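Side-chain contacts in uncharacterized protein (Ruminococcus gnavus, PDB 4HYZ), which is of unknown function but belongs to the DUF3887 family of the NTF2 clan, whose members fold as a curved antiparallel sheet packed against helices: residues Arg17-Ala20 / Met21-Glu25; Ala102-Glu105 / Asp106-Val110; Glu33-Lys36 / Ser37-Lys41. All blocks are in the same frame, centred on the assembly; numbering follows the deposited sequence.

Interaction 1 (Arg17-Ala20 / Met21-Glu25); sequences RKQA and MEDIE
Gln19 reaches Asp23 because its CG lies anti to the backbone N (chi1 -168°) and the chain then folds at chi2, which swings the amide along the helix toward the next turn. The carboxylate of Asp23 comes to meet that amide. Gln19 NE2 donates to Asp23 OD1 at 3.0 Å. The donor comes from above the carboxylate plane, and the amide and carboxylate planes are 28° apart. The strongest polar partner of Asp23 lies outside the segments: Tyr103 OH is hydrogen-bonded to its OD2. Arg38 NE forms a salt bridge with Asp23 OD1, so OD1 is gripped by two donors, Gln19 NE2 and Arg38 NE.

All this lies on helix 13-28, which packs on the concave antiparallel sheet in the manner of the NTF2 clan. Each side-chain pair is spaced i to i+4. The backbone repeats the step, with Met21 N bonded to Arg17 O at 3.0 Å and Ile24 N to Ala20 O at 2.9 Å. Ala20 and Ile24 face the strands, where Ala20 meets Leu101 and Ile24 meets Tyr99.

A salt bridge sits on another flank. The long chain of Lys18 bends at its last torsion, and NZ meets Glu22 OE2 at 3.0 Å on the syn side of the carboxylate. One water joins the same two groups, donating to Glu22 OE1 at 2.6 Å and accepting from Lys18 NZ.

Arg17 and selenomethionine Met21 make the remaining pair. Met21 CE sits over the centre of one guanidinium face, but this holds for one of two deposited positions of Arg17 and is doubtful. Met21 also touches Phe68 and Ile88 of the sheet.

Interaction 2 (Ala102-Glu105 / Asp106-Val110); sequences AYDE and DMNLV. With SO4 (sulfate ion), chain D.
Tyr103 and selenomethionine Met107 meet through the ring face and the methyl. Met107 bends at both chi2 and chi3, and the fold brings its methyl over the ring: CE stands 3.7 Å from the Tyr103 centroid, only 10° off the normal. The selenium is oblique to the same ring, a Met-aromatic contact. Leu109 runs alongside the tyrosine and points the same way, with CD2 3.5 Å from Tyr103 CE1. Away from the turn, Ala102 CB touches Val110 CG2 at 3.6 Å. With an alanine at Tyr103, Met107 CE would probably lose the ring it rests on, and Asp23 OD2 the hydroxyl it bonds.

Backbone hydrogen bonds close the hairpin between strands 95-103 and 109-113. Val110 N donates to Ala102 O and Asp104 N to Asn108 O, flanking the antiparallel non-hydrogen-bonded pair Tyr103 and Leu109. A type I turn runs from Asp104 to Met107, where Met107 N reaches Asp104 O at 2.9 Å.

Polar side chains bind the turn to itself and to a sulfate. The carboxylate of Asp104 lies between its backbone N and carbonyl carbon (chi1 67°). From there OD1 accepts the N-H of Asn108 at 3.1 Å, on its syn side but tilted 32° out of the carboxylate plane. Asn108 ND2 points almost straight at sulfate O4, 2.7 Å away, while its OD1 receives Arg38.

Asp104 OD2 lies 2.6 Å from sulfate O4, and Asp106 OD2 is 2.7 Å from sulfate O2. The sulfate probably came from the crystallisation liquor, so its site, lined by two acids, an amide and the backbone N of Lys41, does not by itself indicate a natural anion pocket.

Interaction 3 (Glu33-Lys36 / Ser37-Lys41); sequences ESWK and SRFTK. With SO4 (sulfate ion), chain D.
Phe39 turns its edge to one face of the Trp35 indole. Its CE1 stands 3.5 Å above the indole plane, offset toward the rim, and is 3.6 Å from Trp35 CZ2. The planes are 71° apart, so the pair is T-shaped, with 4.9 Å between the phenyl centroid and that of the six-membered ring. Trp35 O lies at the edge of the phenylalanine ring, in its plane. Further rings meet the indole from outside: Tyr52 stacks on it and Phe112 packs edge-to-face.

The torsions explain how neighbours four residues apart in the chain come together. Trp35 has its CG anti to the backbone N (chi1 177°), which sends the indole alongside the loop that follows. Phe39 keeps CG beside its own N, and its ring comes back toward the helix.

The motif is the end of helix 32-36. Ser37 N still bonds to Glu33 O in the helical manner, but Arg38 N donates to Trp35 O, three residues back. Phe39 N then closes a type I turn on Lys36 O at 3.1 Å. Ser37 adds a side-chain bond: its OG donates to Ser34 O at 2.6 Å, satisfying a carbonyl near the helix end.

The guanidinium of Arg38 leads away from 33-36. Its NH2 donates to Met107 O. With its bonds to Asp23 and Asn108, this should fix its rotation and tie the loop to helix 13-28 and the 95-113 hairpin of the NTF2-like fold. Thr40 is the N-cap of the next helix. At that helix start Lys41 N donates to sulfate O3 at 3.0 Å, nearly straight.

Overall arrangement
The three contacts meet around Arg38 and Asp23, and Asp23 joins all three. Each is partly buried. Ala20, Asp23, Ile24, Tyr103, Leu109, Trp35 and Phe39 are buried, while Lys18, Asp106 and Glu33 are exposed. Interaction 1 lies nearest the chain centre, on a helix with one side packed on the sheet. Interaction 2 ends the last hairpin of that sheet, and interaction 3 ends a short helix beside it. Loop 37-41 adds a backbone bond, from Leu109 N to Arg38 O. Chemistry differs with place: salt bridge and amide bonds in interaction 1, a methyl-ring contact in interaction 2, two aromatic rings in interaction 3. Interactions 2 and 3 share the sulfate.

Interaction 1 (Arg17-Ala20 / Met21-Glu25)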
loop_
_atom_site.group_PDB
_atom_site.type_symbol
_atom_site.label_atom_id
_atom_site.label_comp_id
_atom_site.label_asym_id
_atom_site.label_seq_id
_atom_site.Cartn_x
_atom_site.Cartn_y
_atom_site.Cartn_z
ATOM N N ARG A 17 10.426 10.979 -8.980
ATOM C CA ARG A 17 10.110 10.664 -10.374
ATOM C C ARG A 17 11.109 11.360 -11.307
ATOM O O ARG A 17 11.634 10.727 -12.198
ATOM C CB ARG A 17 8.657 11.059 -10.727
ATOM C CG ARG A 17 8.267 10.798 -12.200
ATOM C CD ARG A 17 6.849 11.240 -12.534
ATOM N NE ARG A 17 6.642 11.423 -13.980
ATOM C CZ ARG A 17 6.648 12.602 -14.600
ATOM N NH1 ARG A 17 6.876 13.716 -13.919
ATOM N NH2 ARG A 17 6.458 12.670 -15.914
ATOM N N LYS A 18 11.388 12.655 -11.074
ATOM C CA LYS A 18 12.284 13.445 -11.889
ATOM C C LYS A 18 13.708 12.852 -11.862
ATOM O O LYS A 18 14.306 12.689 -12.945
ATOM C CB LYS A 18 12.253 14.930 -11.487
ATOM C CG LYS A 18 13.113 15.823 -12.379
ATOM C CD LYS A 18 13.186 17.254 -11.857
ATOM C CE LYS A 18 13.871 18.208 -12.826
ATOM N NZ LYS A 18 15.352 18.238 -12.642
ATOM N N GLN A 19 14.214 12.474 -10.669
ATOM C CA GLN A 19 15.552 11.880 -10.542
ATOM C C GLN A 19 15.625 10.502 -11.179
ATOM O O GLN A 19 16.650 10.183 -11.770
ATOM C CB GLN A 19 16.002 11.796 -9.071
ATOM C CG GLN A 19 17.497 11.467 -8.929
ATOM C CD GLN A 19 18.369 12.588 -9.432
ATOM O OE1 GLN A 19 18.376 13.675 -8.864
ATOM N NE2 GLN A 19 19.014 12.400 -10.583
ATOM N N ALA A 20 14.546 9.685 -11.052
ATOM C CA ALA A 20 14.495 8.337 -11.619
ATOM C C ALA A 20 14.550 8.417 -13.155
ATOM O O ALA A 20 15.262 7.647 -13.792
ATOM C CB ALA A 20 13.222 7.612 -11.164
HETATM N N MSE A 21 13.816 9.370 -13.741
HETATM C CA MSE A 21 13.832 9.546 -15.202
HETATM C C MSE A 21 15.231 9.963 -15.690
HETATM O O MSE A 21 15.729 9.423 -16.691
HETATM C CB MSE A 21 12.786 10.566 -15.631
HETATM C CG MSE A 21 11.362 10.061 -15.411
HETATM SE SE MSE A 21 10.097 11.298 -16.192
HETATM C CE MSE A 21 10.238 12.791 -14.914
ATOM N N GLU A 22 15.883 10.869 -14.950
ATOM C CA GLU A 22 17.258 11.314 -15.283
ATOM C C GLU A 22 18.251 10.179 -15.127
ATOM O O GLU A 22 19.082 9.982 -15.984
ATOM C CB GLU A 22 17.674 12.472 -14.383
ATOM C CG GLU A 22 17.068 13.772 -14.839
ATOM C CD GLU A 22 17.030 14.876 -13.813
ATOM O OE1 GLU A 22 17.313 14.615 -12.622
ATOM O OE2 GLU A 22 16.626 15.994 -14.195
ATOM N N ASP A 23 18.139 9.409 -14.038
ATOM C CA ASP A 23 19.047 8.302 -13.760
ATOM C C ASP A 23 18.877 7.152 -14.766
ATOM O O ASP A 23 19.860 6.493 -15.094
ATOM C CB ASP A 23 18.877 7.827 -12.309
ATOM C CG ASP A 23 19.401 8.851 -11.308
ATOM O OD1 ASP A 23 20.024 9.862 -11.744
ATOM O OD2 ASP A 23 19.167 8.670 -10.100
ATOM N N ILE A 24 17.653 6.922 -15.275
ATOM C CA ILE A 24 17.448 5.873 -16.287
ATOM C C ILE A 24 18.046 6.365 -17.619
ATOM O O ILE A 24 18.649 5.569 -18.332
ATOM C CB ILE A 24 15.973 5.422 -16.407
ATOM C CG1 ILE A 24 15.585 4.614 -15.155
ATOM C CG2 ILE A 24 15.709 4.619 -17.708
ATOM C CD1 ILE A 24 14.079 4.576 -14.902
ATOM N N GLU A 25 17.937 7.672 -17.918
ATOM C CA GLU A 25 18.554 8.248 -19.120
ATOM C C GLU A 25 20.072 8.136 -19.044
ATOM O O GLU A 25 20.698 7.844 -20.041
ATOM C CB GLU A 25 18.159 9.711 -19.312
ATOM C CG GLU A 25 16.713 9.909 -19.737
ATOM C CD GLU A 25 16.167 11.304 -19.474
ATOM O OE1 GLU A 25 16.845 12.128 -18.813
ATOM O OE2 GLU A 25 15.002 11.537 -19.855
HETATM O O HOH W 1 16.672 16.169 -10.666
#

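Interaction 2 (Ala102-Glu105 / Asp106-Val110)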
loop_
_atom_site.group_PDB
_atom_site.type_symbol
_atom_site.label_atom_id
_atom_site.label_comp_id
_atom_site.label_asym_id
_atom_site.label_seq_id
_atom_site.Cartn_x
_atom_site.Cartn_y
_atom_site.Cartn_z
ATOM N N ALA A 102 16.111 2.939 -5.926
ATOM C CA ALA A 102 16.000 3.355 -4.536
ATOM C C ALA A 102 17.044 4.408 -4.257
ATOM O O ALA A 102 18.146 4.352 -4.799
ATOM C CB ALA A 102 16.137 2.158 -3.591
ATOM N N TYR A 103 16.690 5.366 -3.409
ATOM C CA TYR A 103 17.520 6.509 -3.071
ATOM C C TYR A 103 17.701 6.676 -1.597
ATOM O O TYR A 103 16.791 6.381 -0.811
ATOM C CB TYR A 103 16.835 7.804 -3.603
ATOM C CG TYR A 103 16.787 7.874 -5.118
ATOM C CD1 TYR A 103 17.895 8.294 -5.851
ATOM C CD2 TYR A 103 15.641 7.491 -5.822
ATOM C CE1 TYR A 103 17.857 8.369 -7.245
ATOM C CE2 TYR A 103 15.585 7.579 -7.216
ATOM C CZ TYR A 103 16.705 8.005 -7.923
ATOM O OH TYR A 103 16.708 8.053 -9.293
ATOM N N ASP A 104 18.827 7.288 -1.226
ATOM C CA ASP A 104 18.993 7.740 0.143
ATOM C C ASP A 104 18.389 9.170 0.193
ATOM O O ASP A 104 17.949 9.701 -0.856
ATOM C CB ASP A 104 20.461 7.647 0.609
ATOM C CG ASP A 104 21.471 8.569 -0.051
ATOM O OD1 ASP A 104 21.069 9.402 -0.906
ATOM O OD2 ASP A 104 22.638 8.522 0.339
ATOM N N GLU A 105 18.351 9.793 1.382
ATOM C CA GLU A 105 17.736 11.118 1.527
ATOM C C GLU A 105 18.469 12.200 0.709
ATOM O O GLU A 105 17.837 13.203 0.359
ATOM C CB GLU A 105 17.649 11.533 3.009
ATOM C CG GLU A 105 16.586 10.761 3.787
ATOM C CD GLU A 105 15.159 11.277 3.736
ATOM O OE1 GLU A 105 14.894 12.234 2.974
ATOM O OE2 GLU A 105 14.288 10.686 4.421
ATOM N N ASP A 106 19.779 11.994 0.398
ATOM C CA ASP A 106 20.553 12.931 -0.442
ATOM C C ASP A 106 20.241 12.743 -1.923
ATOM O O ASP A 106 20.847 13.403 -2.761
ATOM C CB ASP A 106 22.064 12.806 -0.190
ATOM C CG ASP A 106 22.490 13.344 1.162
ATOM O OD1 ASP A 106 21.669 14.016 1.824
ATOM O OD2 ASP A 106 23.647 13.101 1.558
HETATM N N MSE A 107 19.313 11.821 -2.253
HETATM C CA MSE A 107 18.827 11.564 -3.625
HETATM C C MSE A 107 19.905 10.965 -4.533
HETATM O O MSE A 107 19.915 11.175 -5.770
HETATM C CB MSE A 107 18.171 12.823 -4.242
HETATM C CG MSE A 107 16.783 13.120 -3.604
HETATM SE SE MSE A 107 15.530 11.622 -3.733
HETATM C CE MSE A 107 15.483 11.321 -5.656
ATOM N N ASN A 108 20.747 10.121 -3.918
ATOM C CA ASN A 108 21.742 9.342 -4.671
ATOM C C ASN A 108 21.283 7.888 -4.652
ATOM O O ASN A 108 20.648 7.482 -3.703
ATOM C CB ASN A 108 23.118 9.532 -4.093
ATOM C CG ASN A 108 23.555 10.967 -4.209
ATOM O OD1 ASN A 108 23.439 11.597 -5.256
ATOM N ND2 ASN A 108 24.100 11.511 -3.150
ATOM N N LEU A 109 21.555 7.123 -5.695
ATOM C CA LEU A 109 21.086 5.734 -5.770
ATOM C C LEU A 109 21.712 4.797 -4.736
ATOM O O LEU A 109 22.908 4.862 -4.456
ATOM C CB LEU A 109 21.356 5.147 -7.166
ATOM C CG LEU A 109 20.593 5.764 -8.341
ATOM C CD1 LEU A 109 21.278 5.375 -9.677
ATOM C CD2 LEU A 109 19.118 5.332 -8.332
ATOM N N VAL A 110 20.887 3.877 -4.212
ATOM C CA VAL A 110 21.380 2.806 -3.343
ATOM C C VAL A 110 21.097 1.484 -4.060
ATOM O O VAL A 110 21.623 0.442 -3.680
ATOM C CB VAL A 110 20.816 2.818 -1.891
ATOM C CG1 VAL A 110 21.296 4.047 -1.123
ATOM C CG2 VAL A 110 19.293 2.721 -1.876
HETATM S S SO4 D . 25.589 10.410 -0.219
HETATM O O1 SO4 D . 25.714 9.739 1.068
HETATM O O2 SO4 D . 25.545 11.857 0.026
HETATM O O3 SO4 D . 26.762 10.028 -1.115
HETATM O O4 SO4 D . 24.346 10.047 -0.843
#

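Interaction 3 (Glu33-Lys36 / Ser37-Lys41)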
loop_
_atom_site.group_PDB
_atom_site.type_symbol
_atom_site.label_atom_id
_atom_site.label_comp_id
_atom_site.label_asym_id
_atom_site.label_seq_id
_atom_site.Cartn_x
_atom_site.Cartn_y
_atom_site.Cartn_z
ATOM N N GLU A 33 30.846 5.460 -16.060
ATOM C CA GLU A 33 31.342 6.363 -15.028
ATOM C C GLU A 33 30.291 7.407 -14.608
ATOM O O GLU A 33 30.225 7.705 -13.409
ATOM C CB GLU A 33 32.672 7.037 -15.448
ATOM C CG GLU A 33 33.828 6.044 -15.605
ATOM C CD GLU A 33 34.285 5.243 -14.390
ATOM O OE1 GLU A 33 33.992 5.656 -13.245
ATOM O OE2 GLU A 33 34.988 4.227 -14.587
ATOM N N SER A 34 29.437 7.916 -15.555
ATOM C CA SER A 34 28.380 8.865 -15.178
ATOM C C SER A 34 27.316 8.157 -14.366
ATOM O O SER A 34 26.834 8.714 -13.386
ATOM C CB SER A 34 27.759 9.537 -16.384
ATOM O OG SER A 34 28.739 10.351 -17.002
ATOM N N TRP A 35 26.986 6.905 -14.756
ATOM C CA TRP A 35 25.981 6.101 -14.074
ATOM C C TRP A 35 26.471 5.768 -12.681
ATOM O O TRP A 35 25.739 6.016 -11.725
ATOM C CB TRP A 35 25.647 4.848 -14.890
ATOM C CG TRP A 35 24.669 3.918 -14.224
ATOM C CD1 TRP A 35 23.311 4.053 -14.157
ATOM C CD2 TRP A 35 24.983 2.680 -13.566
ATOM N NE1 TRP A 35 22.761 2.972 -13.510
ATOM C CE2 TRP A 35 23.762 2.104 -13.153
ATOM C CE3 TRP A 35 26.182 1.999 -13.293
ATOM C CZ2 TRP A 35 23.702 0.877 -12.483
ATOM C CZ3 TRP A 35 26.118 0.772 -12.653
ATOM C CH2 TRP A 35 24.895 0.229 -12.247
ATOM N N LYS A 36 27.735 5.310 -12.549
ATOM C CA LYS A 36 28.357 5.003 -11.245
ATOM C C LYS A 36 28.323 6.232 -10.300
ATOM O O LYS A 36 28.029 6.080 -9.117
ATOM C CB LYS A 36 29.801 4.532 -11.451
ATOM C CG LYS A 36 30.525 4.084 -10.183
ATOM C CD LYS A 36 31.785 3.250 -10.495
ATOM C CE LYS A 36 33.037 4.073 -10.653
ATOM N NZ LYS A 36 33.567 4.578 -9.357
ATOM N N SER A 37 28.586 7.436 -10.834
ATOM C CA SER A 37 28.637 8.694 -10.085
ATOM C C SER A 37 27.274 9.071 -9.462
ATOM O O SER A 37 27.236 9.936 -8.580
ATOM C CB SER A 37 29.139 9.836 -10.972
ATOM O OG SER A 37 28.092 10.370 -11.775
ATOM N N ARG A 38 26.172 8.435 -9.919
ATOM C CA ARG A 38 24.826 8.714 -9.406
ATOM C C ARG A 38 24.508 7.890 -8.126
ATOM O O ARG A 38 23.508 8.145 -7.464
ATOM C CB ARG A 38 23.785 8.507 -10.514
ATOM C CG ARG A 38 23.775 9.669 -11.543
ATOM C CD ARG A 38 23.308 10.994 -10.913
ATOM N NE ARG A 38 22.064 10.753 -10.171
ATOM C CZ ARG A 38 21.877 10.879 -8.862
ATOM N NH1 ARG A 38 22.789 11.482 -8.102
ATOM N NH2 ARG A 38 20.746 10.479 -8.313
ATOM N N PHE A 39 25.386 6.940 -7.751
ATOM C CA PHE A 39 25.236 6.126 -6.540
ATOM C C PHE A 39 25.850 6.843 -5.358
ATOM O O PHE A 39 26.772 7.651 -5.545
ATOM C CB PHE A 39 25.892 4.732 -6.720
ATOM C CG PHE A 39 25.046 3.788 -7.543
ATOM C CD1 PHE A 39 24.978 3.914 -8.929
ATOM C CD2 PHE A 39 24.262 2.818 -6.928
ATOM C CE1 PHE A 39 24.159 3.062 -9.684
ATOM C CE2 PHE A 39 23.443 1.966 -7.685
ATOM C CZ PHE A 39 23.404 2.084 -9.054
ATOM N N THR A 40 25.346 6.563 -4.133
ATOM C CA THR A 40 25.940 7.120 -2.909
ATOM C C THR A 40 27.461 6.830 -2.929
ATOM O O THR A 40 27.852 5.755 -3.395
ATOM C CB THR A 40 25.308 6.518 -1.645
ATOM O OG1 THR A 40 25.780 5.180 -1.474
ATOM C CG2 THR A 40 23.792 6.527 -1.678
ATOM N N LYS A 41 28.291 7.771 -2.443
ATOM C CA LYS A 41 29.746 7.636 -2.411
ATOM C C LYS A 41 30.189 6.260 -1.876
ATOM O O LYS A 41 31.036 5.615 -2.499
ATOM C CB LYS A 41 30.390 8.754 -1.552
ATOM C CG LYS A 41 30.135 10.186 -2.058
ATOM C CD LYS A 41 30.646 11.236 -1.069
ATOM C CE LYS A 41 30.399 12.661 -1.517
ATOM N NZ LYS A 41 31.089 13.651 -0.640
HETATM S S SO4 D . 25.589 10.410 -0.219
HETATM O O1 SO4 D . 25.714 9.739 1.068
HETATM O O2 SO4 D . 25.545 11.857 0.026
HETATM O O3 SO4 D . 26.762 10.028 -1.115
HETATM O O4 SO4 D . 24.346 10.047 -0.843
#